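Local coordinates for coenzyme PQQ synthesis protein D (Xanthomonas campestris pv. campestris, PDB 3G2B) that probably binds the precursor peptide PqqA and presents it to the enzyme PqqE during biosynthesis of the redox cofactor pyrroloquinoline quinone, at residues R20-R25 with V31-E36; Q60-L65 with S74-D79. One frame throughout, in Å; residues are numbered along the deposited sequence.

Contact 1. Residues R20-R25 with V31-E36; sequences RLQHDR and VLLAPE
R20 faces L33 in a hydrogen-bonded antiparallel pair, joined by two backbone bonds. R20 N reaches L33 O over 3.2 Å, the longer bond of the two, while L33 N meets R20 O at 2.8 Å and lies in the plane of that carbonyl. R20 O also receives the CA hydrogen of L32, with L32 CA 3.3 Å away. On the face that R20 and L33 share, CG of R20 comes to 4.3 Å from CB of L33: the arginine lends its aliphatic stem to the leucine, which suits an exposed strand position.

L21 turns to the other side of the sheet, where it meets L32 in a non-hydrogen-bonded pair. The two branched side chains touch through their methyls, L21 CD1 lying 4.2 Å from L32 CD2.

Q22 returns to the face of R20 and pairs with V31 through two nearly equal backbone bonds, Q22 N to V31 O at 2.8 Å and V31 N to Q22 O at 2.9 Å. With CG anti to its own N (chi1 166°) and the chain extended beyond, Q22 runs alongside V31, its NE2 4.0 Å from V31 CG2. Beta-branched V31 suits an extended strand, and the long glutamine can lie along it.

The two strands form a beta hairpin, with H23 stacking its ring on W30 and D24 OD1 bonded to the backbone N of R27 in the connection. Strand 29-41 also pairs antiparallel through V31, L32, L33 and A34 with a strand of the second subunit, carrying the sheet across the interface, and L21, from strand 20-24, packs on L46 of that subunit.

Contact 2. Residues Q60-L65 with S74-D79; sequences QIAQTL and SEIETD
A62 brings its single methyl directly against the backbone of the facing helix, CB lying 3.5 Å from CA of E77. This is the closest touch between 60-65 and 74-79, and it explains the choice of residue: a side chain of one carbon lets the CA atoms of A62 and E77 come within 4.9 Å. The axes of the two short segments approach to 8.4 Å, with their N-to-C directions 134° apart, an inclined and broadly antiparallel packing.

Most of the other apolar contacts belong to I76. Its CG2 stands anti to the backbone N while CG1 lies anti to the carbonyl carbon (chi1 -63°), and it is this CG2 branch that meets the first helix. The methyl sits 4.0 Å from A62 CB and also touches the A62 backbone; one turn further along, L65 CB lies 4.3 Å from it. The beta branch of I76 thus supplies a methyl that packs beside the small alanine, and L65 extends the apolar strip along the same side of its helix. E77 adds its aliphatic part, with CB 3.8 Å from A62 CB.

No hydrogen bond joins the two segments. The extended chain of E77 carries its carboxylate onward to R9 of the second subunit, where OE2 forms a salt bridge. This glutamate therefore touches the facing helix with its stem and the second subunit of this assembly with its carboxylate.

The contact joins consecutive helices 58-68 and 73-89, connected by a short loop. I76 also packs on A66 and on A71 of that loop, and E77 on A59. L65 reaches V47 and V48 of helix 44-51, bringing this third helix against 58-68, an arrangement consistent with the family's helix-turn-helix relationship.

How the contacts relate
Contacts 1 and 2 lie on opposite sides of the chain's centre, with centres about 39 Å apart and nearest atoms about 23 Å apart, and they share no helix or strand. Both are partly buried, yet they are held differently. In contact 1 backbone hydrogen bonds set the register of a hairpin, while side chains cover its two faces; contact 2 relies on close apolar fit between helices, with alanine allowing the approach. Their relation to the second subunit differs too: strand 29-41 continues its sheet into that chain, whereas among the residues of contact 2 it is E77 that reaches that chain, through its carboxylate.

Contact 1. Residues R20-R25 with V31-E36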
# COMPACT_ATOMS: atom_id res chain seq x y z
N ARG A 20 -4.57 3.37 -13.30
CA ARG A 20 -5.55 3.45 -14.37
C ARG A 20 -6.50 2.28 -14.44
O ARG A 20 -6.18 1.16 -14.03
CB ARG A 20 -4.84 3.64 -15.71
CG ARG A 20 -3.87 2.55 -16.09
CD ARG A 20 -2.96 3.02 -17.22
NE ARG A 20 -2.06 1.98 -17.69
CZ ARG A 20 -2.42 0.96 -18.46
NH1 ARG A 20 -1.52 0.06 -18.84
NH2 ARG A 20 -3.68 0.84 -18.86
N LEU A 21 -7.69 2.55 -14.96
CA LEU A 21 -8.71 1.54 -15.10
C LEU A 21 -8.45 0.78 -16.39
O LEU A 21 -8.15 1.38 -17.42
CB LEU A 21 -10.09 2.21 -15.17
CG LEU A 21 -11.30 1.29 -15.28
CD1 LEU A 21 -11.40 0.42 -14.04
CD2 LEU A 21 -12.56 2.14 -15.44
N GLN A 22 -8.54 -0.55 -16.34
CA GLN A 22 -8.33 -1.38 -17.52
C GLN A 22 -9.37 -2.48 -17.62
O GLN A 22 -9.75 -3.10 -16.62
CB GLN A 22 -6.94 -2.05 -17.51
CG GLN A 22 -6.83 -3.17 -18.55
CD GLN A 22 -5.48 -3.88 -18.56
OE1 GLN A 22 -4.56 -3.48 -19.28
NE2 GLN A 22 -5.36 -4.92 -17.74
N HIS A 23 -9.84 -2.71 -18.84
CA HIS A 23 -10.81 -3.74 -19.10
C HIS A 23 -10.01 -4.98 -19.52
O HIS A 23 -9.50 -5.04 -20.64
CB HIS A 23 -11.74 -3.31 -20.24
CG HIS A 23 -12.80 -4.31 -20.57
ND1 HIS A 23 -13.53 -4.26 -21.74
CD2 HIS A 23 -13.28 -5.37 -19.87
CE1 HIS A 23 -14.40 -5.25 -21.75
NE2 HIS A 23 -14.27 -5.94 -20.63
N ASP A 24 -9.87 -5.95 -18.62
CA ASP A 24 -9.14 -7.17 -18.96
C ASP A 24 -10.17 -8.07 -19.62
O ASP A 24 -10.77 -8.94 -19.00
CB ASP A 24 -8.58 -7.87 -17.72
CG ASP A 24 -7.69 -9.04 -18.08
OD1 ASP A 24 -7.92 -9.66 -19.14
OD2 ASP A 24 -6.76 -9.36 -17.31
N ARG A 25 -10.37 -7.84 -20.91
CA ARG A 25 -11.34 -8.58 -21.69
C ARG A 25 -11.17 -10.10 -21.64
O ARG A 25 -12.14 -10.84 -21.52
CB ARG A 25 -11.29 -8.09 -23.12
CG ARG A 25 -12.20 -8.80 -24.05
CD ARG A 25 -12.13 -8.13 -25.39
NE ARG A 25 -13.43 -7.63 -25.80
CZ ARG A 25 -13.63 -6.99 -26.94
NH1 ARG A 25 -14.85 -6.57 -27.27
NH2 ARG A 25 -12.61 -6.76 -27.75
N VAL A 31 -10.11 -3.91 -13.87
CA VAL A 31 -9.14 -3.79 -12.79
C VAL A 31 -8.52 -2.40 -12.77
O VAL A 31 -8.69 -1.61 -13.70
CB VAL A 31 -7.97 -4.80 -12.96
CG1 VAL A 31 -8.50 -6.22 -13.06
CG2 VAL A 31 -7.16 -4.46 -14.20
N LEU A 32 -7.84 -2.11 -11.67
CA LEU A 32 -7.10 -0.87 -11.53
C LEU A 32 -5.67 -1.36 -11.57
O LEU A 32 -5.32 -2.33 -10.89
CB LEU A 32 -7.36 -0.19 -10.19
CG LEU A 32 -8.69 0.54 -10.03
CD1 LEU A 32 -8.82 1.05 -8.60
CD2 LEU A 32 -8.76 1.70 -11.01
N LEU A 33 -4.84 -0.72 -12.39
CA LEU A 33 -3.44 -1.10 -12.49
C LEU A 33 -2.66 -0.05 -11.72
O LEU A 33 -2.72 1.14 -12.05
CB LEU A 33 -2.97 -1.09 -13.95
CG LEU A 33 -3.70 -2.01 -14.93
CD1 LEU A 33 -3.54 -3.46 -14.49
CD2 LEU A 33 -5.16 -1.62 -15.01
N ALA A 34 -1.97 -0.48 -10.67
CA ALA A 34 -1.17 0.43 -9.84
C ALA A 34 0.25 0.40 -10.38
O ALA A 34 0.79 -0.67 -10.65
CB ALA A 34 -1.20 -0.02 -8.40
N PRO A 35 0.88 1.57 -10.54
CA PRO A 35 2.25 1.65 -11.05
C PRO A 35 3.31 1.16 -10.09
O PRO A 35 3.08 1.07 -8.88
CB PRO A 35 2.41 3.14 -11.35
CG PRO A 35 1.61 3.76 -10.25
CD PRO A 35 0.36 2.91 -10.22
N GLU A 36 4.47 0.82 -10.63
CA GLU A 36 5.59 0.37 -9.82
C GLU A 36 5.93 1.52 -8.88
O GLU A 36 5.71 2.69 -9.22
CB GLU A 36 6.79 0.05 -10.71
CG GLU A 36 6.55 -1.08 -11.69
CD GLU A 36 7.78 -1.40 -12.53
OE1 GLU A 36 7.70 -2.33 -13.36
OE2 GLU A 36 8.81 -0.73 -12.36

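Contact 2. Residues Q60-L65 with S74-D79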
# COMPACT_ATOMS: atom_id res chain seq x y z
N GLN A 60 15.70 -10.38 16.66
CA GLN A 60 16.92 -11.08 16.28
C GLN A 60 17.75 -10.25 15.30
O GLN A 60 18.97 -10.18 15.40
CB GLN A 60 16.58 -12.43 15.65
CG GLN A 60 16.00 -13.42 16.65
CD GLN A 60 15.52 -14.71 16.00
OE1 GLN A 60 14.60 -14.70 15.19
NE2 GLN A 60 16.16 -15.83 16.34
N ILE A 61 17.07 -9.62 14.35
CA ILE A 61 17.77 -8.80 13.37
C ILE A 61 18.49 -7.65 14.07
O ILE A 61 19.65 -7.35 13.76
CB ILE A 61 16.80 -8.25 12.31
CG1 ILE A 61 16.30 -9.40 11.43
CG2 ILE A 61 17.49 -7.18 11.46
CD1 ILE A 61 15.20 -9.02 10.46
N ALA A 62 17.81 -7.02 15.02
CA ALA A 62 18.40 -5.89 15.75
C ALA A 62 19.59 -6.33 16.61
O ALA A 62 20.60 -5.65 16.67
CB ALA A 62 17.35 -5.23 16.62
N GLN A 63 19.44 -7.47 17.28
CA GLN A 63 20.52 -7.99 18.13
C GLN A 63 21.76 -8.27 17.28
O GLN A 63 22.87 -7.91 17.66
CB GLN A 63 20.06 -9.27 18.83
CG GLN A 63 21.19 -10.16 19.35
CD GLN A 63 21.99 -9.54 20.49
OE1 GLN A 63 23.08 -10.01 20.81
NE2 GLN A 63 21.45 -8.50 21.10
N THR A 64 21.55 -8.90 16.13
CA THR A 64 22.64 -9.23 15.21
C THR A 64 23.33 -7.96 14.71
O THR A 64 24.55 -7.83 14.81
CB THR A 64 22.11 -10.02 13.98
OG1 THR A 64 21.61 -11.29 14.42
CG2 THR A 64 23.21 -10.23 12.95
N LEU A 65 22.55 -7.03 14.18
CA LEU A 65 23.12 -5.79 13.66
C LEU A 65 23.81 -4.94 14.72
O LEU A 65 24.87 -4.37 14.47
CB LEU A 65 22.04 -4.96 12.96
CG LEU A 65 21.43 -5.59 11.71
CD1 LEU A 65 20.49 -4.58 11.04
CD2 LEU A 65 22.54 -5.99 10.74
N SER A 74 19.10 -1.60 22.03
CA SER A 74 17.79 -1.00 22.27
C SER A 74 17.50 0.02 21.17
O SER A 74 16.40 0.05 20.60
CB SER A 74 17.76 -0.31 23.64
OG SER A 74 16.48 0.25 23.89
N GLU A 75 18.49 0.85 20.87
CA GLU A 75 18.38 1.87 19.84
C GLU A 75 18.13 1.26 18.47
O GLU A 75 17.25 1.69 17.73
CB GLU A 75 19.65 2.72 19.80
CG GLU A 75 19.81 3.64 21.00
CD GLU A 75 21.14 4.37 21.02
OE1 GLU A 75 21.64 4.72 19.93
OE2 GLU A 75 21.67 4.61 22.13
N ILE A 76 18.92 0.25 18.12
CA ILE A 76 18.77 -0.40 16.83
C ILE A 76 17.41 -1.10 16.71
O ILE A 76 16.79 -1.08 15.65
CB ILE A 76 19.91 -1.42 16.60
CG1 ILE A 76 21.26 -0.69 16.54
CG2 ILE A 76 19.67 -2.19 15.30
CD1 ILE A 76 21.35 0.39 15.47
N GLU A 77 16.93 -1.70 17.80
CA GLU A 77 15.63 -2.36 17.74
C GLU A 77 14.54 -1.34 17.41
O GLU A 77 13.65 -1.60 16.61
CB GLU A 77 15.31 -3.07 19.06
CG GLU A 77 13.99 -3.84 19.02
CD GLU A 77 13.80 -4.78 20.20
OE1 GLU A 77 12.80 -4.61 20.94
OE2 GLU A 77 14.63 -5.69 20.38
N THR A 78 14.62 -0.17 18.03
CA THR A 78 13.64 0.87 17.75
C THR A 78 13.67 1.23 16.27
O THR A 78 12.64 1.33 15.62
CB THR A 78 13.90 2.14 18.59
OG1 THR A 78 13.52 1.90 19.94
CG2 THR A 78 13.13 3.33 18.04
N ASP A 79 14.88 1.42 15.74
CA ASP A 79 15.04 1.79 14.34
C ASP A 79 14.53 0.70 13.39
O ASP A 79 13.89 0.99 12.38
CB ASP A 79 16.52 2.10 14.05
CG ASP A 79 16.92 3.48 14.56
OD1 ASP A 79 16.19 4.06 15.40
OD2 ASP A 79 17.98 3.99 14.13